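Local atomic coordinates of 2-oxo-1,2-dihydroquinoline 8-monooxygenase, oxygenase component (Pseudomonas putida, PDB entry 1Z02), a protein that serves as the oxygenase component of a Rieske monooxygenase that probably hydroxylates 2-oxo-1,2-dihydroquinoline at carbon 8, and binds a [2Fe-2S] cluster and an iron ion. Residues Gln31-Ala36 against Asn208-Cys213; Trp38-His43 against Arg403-Ile408. All coordinates share one frame; numbering follows the deposited sequence.

Interaction 1 of 2, residues Gln31-Ala36 against Asn208-Cys213; sequences QPYKDA and NWRIAC
R210 reaches from helix 209-216 to the backbone of helix 31-34 and lies along the ring of Y33 on the way. The R210 and Y33 side chains run alongside each other, pointing opposite ways. The methylene CD of R210 sits over one face of the Y33 ring, 4.1 Å from its centroid, in a CH-pi contact. Nearer the backbone of R210, its CB meets the hydroxyl OH of Y33 at 3.4 Å. This is the tightly packed part. W209 closes it from another side: its ring carries CG of R210 over one face, and its edge meets A36. The indole NE1 of W209 donates to O of A36 at 3.0 Å, with the acceptor close to the ring plane. Y33 OH is hydrogen-bonded to NE1 of W397, in helix 392-404.

The R210 chain bends at chi3 (-67°), and its guanidinium turns toward the helix carbonyls. NH2 of R210 donates to O of Y33 at 2.7 Å, in the carbonyl plane and on a lone pair. NH2 of R210 also makes a weak bond to O of K34 at 2.9 Å. Y33 O also accepts from N of A36. A lysine in place of R210, with a single amine, would probably not grip both carbonyls and the water together, leaving one without its mate.

The other side is looser. Here a water bridges NH1 of R210, at 2.7 Å, and O of K34. The K34 chain leads away to a salt bridge with D383, and D35 is exposed. The contact pins a short N-terminal helix to the helix that follows strand 196-206, an outermost strand of the antiparallel sheet within this chain, in the Bet v 1-like catalytic domain of Rieske oxygenases.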
loop_
_atom_site.group_PDB
_atom_site.type_symbol
_atom_site.label_atom_id
_atom_site.label_comp_id
_atom_site.label_asym_id
_atom_site.label_seq_id
_atom_site.Cartn_x
_atom_site.Cartn_y
_atom_site.Cartn_z
ATOM N N GLN A 31 18.391 -15.321 19.388
ATOM C CA GLN A 31 18.325 -13.921 18.989
ATOM C C GLN A 31 18.658 -13.784 17.501
ATOM O O GLN A 31 18.014 -13.015 16.793
ATOM C CB GLN A 31 19.300 -13.071 19.816
ATOM C CG GLN A 31 19.197 -11.559 19.546
ATOM C CD GLN A 31 17.802 -11.004 19.798
ATOM O OE1 GLN A 31 17.244 -11.177 20.881
ATOM N NE2 GLN A 31 17.234 -10.329 18.801
ATOM N N PRO A 32 19.667 -14.526 17.003
ATOM C CA PRO A 32 20.016 -14.432 15.581
ATOM C C PRO A 32 18.835 -14.797 14.667
ATOM O O PRO A 32 18.678 -14.232 13.578
ATOM C CB PRO A 32 21.174 -15.417 15.444
ATOM C CG PRO A 32 21.848 -15.313 16.774
ATOM C CD PRO A 32 20.667 -15.334 17.725
ATOM N N TYR A 33 18.011 -15.740 15.121
ATOM C CA TYR A 33 16.833 -16.187 14.378
ATOM C C TYR A 33 15.771 -15.083 14.387
ATOM O O TYR A 33 15.057 -14.891 13.407
ATOM C CB TYR A 33 16.278 -17.471 15.011
ATOM C CG TYR A 33 15.130 -18.129 14.263
ATOM C CD1 TYR A 33 13.811 -17.757 14.500
ATOM C CD2 TYR A 33 15.368 -19.155 13.347
ATOM C CE1 TYR A 33 12.749 -18.400 13.848
ATOM C CE2 TYR A 33 14.313 -19.802 12.686
ATOM C CZ TYR A 33 13.009 -19.423 12.946
ATOM O OH TYR A 33 11.962 -20.080 12.334
ATOM N N LYS A 34 15.663 -14.367 15.502
ATOM C CA LYS A 34 14.706 -13.271 15.603
ATOM C C LYS A 34 15.136 -12.154 14.661
ATOM O O LYS A 34 14.307 -11.372 14.174
ATOM C CB LYS A 34 14.664 -12.714 17.021
ATOM C CG LYS A 34 14.113 -13.636 18.085
ATOM C CD LYS A 34 13.952 -12.851 19.378
ATOM C CE LYS A 34 13.288 -13.665 20.474
ATOM N NZ LYS A 34 12.916 -12.780 21.627
ATOM N N ASP A 35 16.442 -12.077 14.429
ATOM C CA ASP A 35 17.033 -11.067 13.556
ATOM C C ASP A 35 17.035 -11.455 12.082
ATOM O O ASP A 35 17.314 -10.618 11.228
ATOM C CB ASP A 35 18.477 -10.798 13.973
ATOM C CG ASP A 35 18.587 -10.205 15.361
ATOM O OD1 ASP A 35 19.707 -10.229 15.916
ATOM O OD2 ASP A 35 17.566 -9.712 15.894
ATOM N N ALA A 36 16.727 -12.716 11.781
ATOM C CA ALA A 36 16.754 -13.192 10.400
ATOM C C ALA A 36 15.463 -13.055 9.574
ATOM O O ALA A 36 15.094 -13.962 8.823
ATOM C CB ALA A 36 17.237 -14.651 10.384
ATOM N N ASN A 208 6.096 -13.726 6.486
ATOM C CA ASN A 208 7.505 -14.049 6.701
ATOM C C ASN A 208 7.792 -15.549 6.621
ATOM O O ASN A 208 6.967 -16.365 7.040
ATOM C CB ASN A 208 7.946 -13.522 8.065
ATOM C CG ASN A 208 9.414 -13.756 8.321
ATOM O OD1 ASN A 208 10.270 -13.066 7.765
ATOM N ND2 ASN A 208 9.716 -14.742 9.161
ATOM N N TRP A 209 8.971 -15.897 6.101
ATOM C CA TRP A 209 9.376 -17.291 5.933
ATOM C C TRP A 209 9.470 -18.164 7.189
ATOM O O TRP A 209 9.130 -19.347 7.138
ATOM C CB TRP A 209 10.715 -17.373 5.185
ATOM C CG TRP A 209 11.912 -16.994 6.012
ATOM C CD1 TRP A 209 12.370 -15.738 6.270
ATOM C CD2 TRP A 209 12.785 -17.894 6.711
ATOM N NE1 TRP A 209 13.476 -15.795 7.090
ATOM C CE2 TRP A 209 13.751 -17.105 7.376
ATOM C CE3 TRP A 209 12.839 -19.289 6.843
ATOM C CZ2 TRP A 209 14.770 -17.669 8.162
ATOM C CZ3 TRP A 209 13.851 -19.847 7.627
ATOM C CH2 TRP A 209 14.802 -19.034 8.277
ATOM N N ARG A 210 9.944 -17.598 8.296
ATOM C CA ARG A 210 10.095 -18.352 9.535
ATOM C C ARG A 210 8.770 -18.912 10.031
ATOM O O ARG A 210 8.694 -20.052 10.478
ATOM C CB ARG A 210 10.714 -17.459 10.619
ATOM C CG ARG A 210 12.098 -16.935 10.293
ATOM C CD ARG A 210 12.529 -15.814 11.240
ATOM N NE ARG A 210 11.732 -14.600 11.065
ATOM C CZ ARG A 210 11.935 -13.467 11.729
ATOM N NH1 ARG A 210 11.154 -12.421 11.498
ATOM N NH2 ARG A 210 12.921 -13.380 12.615
ATOM N N ILE A 211 7.720 -18.104 9.948
ATOM C CA ILE A 211 6.401 -18.523 10.403
ATOM C C ILE A 211 5.884 -19.682 9.552
ATOM O O ILE A 211 5.203 -20.570 10.045
ATOM C CB ILE A 211 5.402 -17.355 10.327
ATOM C CG1 ILE A 211 5.881 -16.214 11.228
ATOM C CG2 ILE A 211 4.016 -17.809 10.737
ATOM C CD1 ILE A 211 6.183 -16.617 12.693
ATOM N N ALA A 212 6.203 -19.655 8.265
ATOM C CA ALA A 212 5.787 -20.707 7.355
ATOM C C ALA A 212 6.594 -21.983 7.618
ATOM O O ALA A 212 6.040 -23.075 7.667
ATOM C CB ALA A 212 5.987 -20.250 5.910
ATOM N N CYS A 213 7.907 -21.835 7.774
ATOM C CA CYS A 213 8.802 -22.969 8.019
ATOM C C CYS A 213 8.423 -23.755 9.276
ATOM O O CYS A 213 8.365 -24.986 9.250
ATOM C CB CYS A 213 10.257 -22.484 8.145
ATOM S SG CYS A 213 11.478 -23.799 8.522
HETATM O O HOH W 1 11.576 -10.145 12.838
#

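Interaction 2 of 2, residues Trp38-His43 against Arg403-Ile408; sequences WGFINH and RWNRGI
G407 and I41 are joined by a backbone bond of unusual shape. I41 N donates to O of G407 at 2.9 Å, but it comes from well above the carbonyl plane, 55° out of it. O of G407 also takes a CH...O contact from CA of F40 at 3.1 Å. It also lies at the edge of the F40 ring. F40 and I408 form a single beta bridge here. G407 has no side chain, and a CB would run into CG2 of I41; the backbone angles of G407 would in any case crowd a CB against the carbonyl of R406.

The side chains of N405 and R406 pack beside the bridge. N405 lays its CB over one face of the F40 ring, 3.6 Å from the centroid. Its amide is nearly parallel to the ring, 11° apart, although the two side chains cross at about a right angle. With chi1 at 72°, the N405 amide folds back over its own backbone, where OD1 takes a weak bond from N of G407. Its ND2 is bonded to A401 O.

Next along the chain, R406 stretches out, extended from CG to NE, past N42 and H43. Its CG makes an off-centre CH-pi contact with the H43 ring, and its NH2 stands over a face of that ring, 3.2 Å from CD2. NH2 of R406 donates to O of N42 at 3.0 Å, in the carbonyl plane and on a lone pair. N42 and H43 pair together with V152 in a G1 beta bulge. H43 ND1 turns back to O of I41 in a weak bond.

NH2 of R406 also forms a salt bridge with D168, which probably offsets the arginine charge beside H43. One arginine nitrogen thus ties a bulge carbonyl to a carboxylate.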
loop_
_atom_site.group_PDB
_atom_site.type_symbol
_atom_site.label_atom_id
_atom_site.label_comp_id
_atom_site.label_asym_id
_atom_site.label_seq_id
_atom_site.Cartn_x
_atom_site.Cartn_y
_atom_site.Cartn_z
ATOM N N TRP A 38 14.846 -11.309 6.881
ATOM C CA TRP A 38 15.122 -11.385 5.446
ATOM C C TRP A 38 15.710 -12.718 5.011
ATOM O O TRP A 38 15.931 -12.951 3.824
ATOM C CB TRP A 38 16.051 -10.246 5.025
ATOM C CG TRP A 38 15.366 -8.921 5.007
ATOM C CD1 TRP A 38 15.121 -8.102 6.072
ATOM C CD2 TRP A 38 14.797 -8.275 3.865
ATOM N NE1 TRP A 38 14.439 -6.984 5.664
ATOM C CE2 TRP A 38 14.227 -7.063 4.312
ATOM C CE3 TRP A 38 14.717 -8.601 2.506
ATOM C CZ2 TRP A 38 13.583 -6.176 3.445
ATOM C CZ3 TRP A 38 14.073 -7.718 1.644
ATOM C CH2 TRP A 38 13.517 -6.520 2.119
ATOM N N GLY A 39 15.958 -13.591 5.984
ATOM C CA GLY A 39 16.500 -14.908 5.689
ATOM C C GLY A 39 17.979 -15.105 5.984
ATOM O O GLY A 39 18.717 -14.149 6.246
ATOM N N PHE A 40 18.407 -16.366 5.946
ATOM C CA PHE A 40 19.805 -16.720 6.181
ATOM C C PHE A 40 20.490 -16.718 4.820
ATOM O O PHE A 40 20.079 -17.442 3.910
ATOM C CB PHE A 40 19.902 -18.103 6.835
ATOM C CG PHE A 40 19.425 -18.134 8.267
ATOM C CD1 PHE A 40 18.468 -19.052 8.677
ATOM C CD2 PHE A 40 19.938 -17.241 9.209
ATOM C CE1 PHE A 40 18.031 -19.087 9.995
ATOM C CE2 PHE A 40 19.500 -17.275 10.538
ATOM C CZ PHE A 40 18.545 -18.197 10.928
ATOM N N ILE A 41 21.518 -15.891 4.671
ATOM C CA ILE A 41 22.217 -15.801 3.402
ATOM C C ILE A 41 23.440 -16.713 3.415
ATOM O O ILE A 41 23.866 -17.166 4.478
ATOM C CB ILE A 41 22.609 -14.330 3.112
ATOM C CG1 ILE A 41 22.903 -14.153 1.620
ATOM C CG2 ILE A 41 23.792 -13.920 3.970
ATOM C CD1 ILE A 41 23.012 -12.706 1.191
ATOM N N ASN A 42 23.994 -16.977 2.235
ATOM C CA ASN A 42 25.141 -17.861 2.076
ATOM C C ASN A 42 24.672 -19.295 2.296
ATOM O O ASN A 42 25.298 -20.059 3.034
ATOM C CB ASN A 42 26.248 -17.508 3.075
ATOM C CG ASN A 42 26.817 -16.125 2.842
ATOM O OD1 ASN A 42 27.292 -15.474 3.767
ATOM N ND2 ASN A 42 26.783 -15.675 1.599
ATOM N N HIS A 43 23.558 -19.640 1.648
ATOM C CA HIS A 43 22.959 -20.973 1.722
ATOM C C HIS A 43 22.385 -21.354 0.360
ATOM O O HIS A 43 22.160 -20.484 -0.486
ATOM C CB HIS A 43 21.829 -21.011 2.763
ATOM C CG HIS A 43 22.298 -21.228 4.169
ATOM N ND1 HIS A 43 22.569 -20.192 5.038
ATOM C CD2 HIS A 43 22.526 -22.367 4.865
ATOM C CE1 HIS A 43 22.940 -20.682 6.207
ATOM N NE2 HIS A 43 22.923 -22.002 6.129
ATOM N N ARG A 403 22.753 -20.894 15.773
ATOM C CA ARG A 403 24.140 -21.308 15.918
ATOM C C ARG A 403 24.886 -21.642 14.635
ATOM O O ARG A 403 26.072 -21.344 14.524
ATOM C CB ARG A 403 24.222 -22.497 16.871
ATOM C CG ARG A 403 24.000 -22.117 18.326
ATOM C CD ARG A 403 24.012 -23.349 19.211
ATOM N NE ARG A 403 22.744 -24.066 19.171
ATOM C CZ ARG A 403 22.626 -25.391 19.129
ATOM N NH1 ARG A 403 23.700 -26.165 19.115
ATOM N NH2 ARG A 403 21.426 -25.952 19.108
ATOM N N TRP A 404 24.202 -22.233 13.657
ATOM C CA TRP A 404 24.875 -22.624 12.424
ATOM C C TRP A 404 24.580 -21.929 11.102
ATOM O O TRP A 404 25.109 -22.350 10.075
ATOM C CB TRP A 404 24.708 -24.128 12.215
ATOM C CG TRP A 404 25.324 -24.918 13.304
ATOM C CD1 TRP A 404 24.716 -25.384 14.428
ATOM C CD2 TRP A 404 26.700 -25.262 13.416
ATOM N NE1 TRP A 404 25.634 -26.000 15.243
ATOM C CE2 TRP A 404 26.861 -25.940 14.643
ATOM C CE3 TRP A 404 27.817 -25.062 12.596
ATOM C CZ2 TRP A 404 28.093 -26.415 15.073
ATOM C CZ3 TRP A 404 29.038 -25.532 13.023
ATOM C CH2 TRP A 404 29.165 -26.202 14.251
ATOM N N ASN A 405 23.760 -20.884 11.091
ATOM C CA ASN A 405 23.481 -20.221 9.822
ATOM C C ASN A 405 24.787 -19.614 9.326
ATOM O O ASN A 405 25.667 -19.315 10.136
ATOM C CB ASN A 405 22.400 -19.151 10.005
ATOM C CG ASN A 405 22.889 -17.939 10.760
ATOM O OD1 ASN A 405 23.576 -17.089 10.203
ATOM N ND2 ASN A 405 22.532 -17.848 12.037
ATOM N N ARG A 406 24.936 -19.459 8.008
ATOM C CA ARG A 406 26.167 -18.900 7.453
ATOM C C ARG A 406 26.080 -17.399 7.256
ATOM O O ARG A 406 26.962 -16.806 6.647
ATOM C CB ARG A 406 26.519 -19.552 6.105
ATOM C CG ARG A 406 26.679 -21.053 6.151
ATOM C CD ARG A 406 27.529 -21.571 4.998
ATOM N NE ARG A 406 27.435 -23.028 4.909
ATOM C CZ ARG A 406 26.430 -23.676 4.330
ATOM N NH1 ARG A 406 26.423 -25.001 4.316
ATOM N NH2 ARG A 406 25.450 -22.999 3.735
ATOM N N GLY A 407 25.018 -16.781 7.761
ATOM C CA GLY A 407 24.880 -15.345 7.605
ATOM C C GLY A 407 23.443 -14.875 7.665
ATOM O O GLY A 407 22.519 -15.613 7.332
ATOM N N ILE A 408 23.258 -13.637 8.105
ATOM C CA ILE A 408 21.935 -13.046 8.206
ATOM C C ILE A 408 21.825 -12.007 7.097
ATOM O O ILE A 408 22.590 -11.049 7.052
ATOM C CB ILE A 408 21.747 -12.381 9.585
ATOM C CG1 ILE A 408 21.780 -13.461 10.672
ATOM C CG2 ILE A 408 20.433 -11.609 9.634
ATOM C CD1 ILE A 408 21.739 -12.918 12.075
#

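In the fold
The two contacts lie side by side, their centres about 11 Å apart and each about 13 Å from the centre of the chain. Their segments alternate along the sequence: 31-36, 38-43, 208-213, then 403-408. The chain runs from helix 31-34 through the loop of interaction 2 into strand 43-49. W209 of interaction 1 packs on G39 and F40, and I408 of interaction 2 packs on P32 and D35. Helix 392-404 runs into the segment 403-408 and also covers Y33. Together the contacts fasten the N-terminal region to two distant parts of the catalytic domain. Neither reaches a metal site directly, but I211 beside interaction 1 packs on R87 of a neighbouring subunit, in that subunit's [2Fe-2S] pocket.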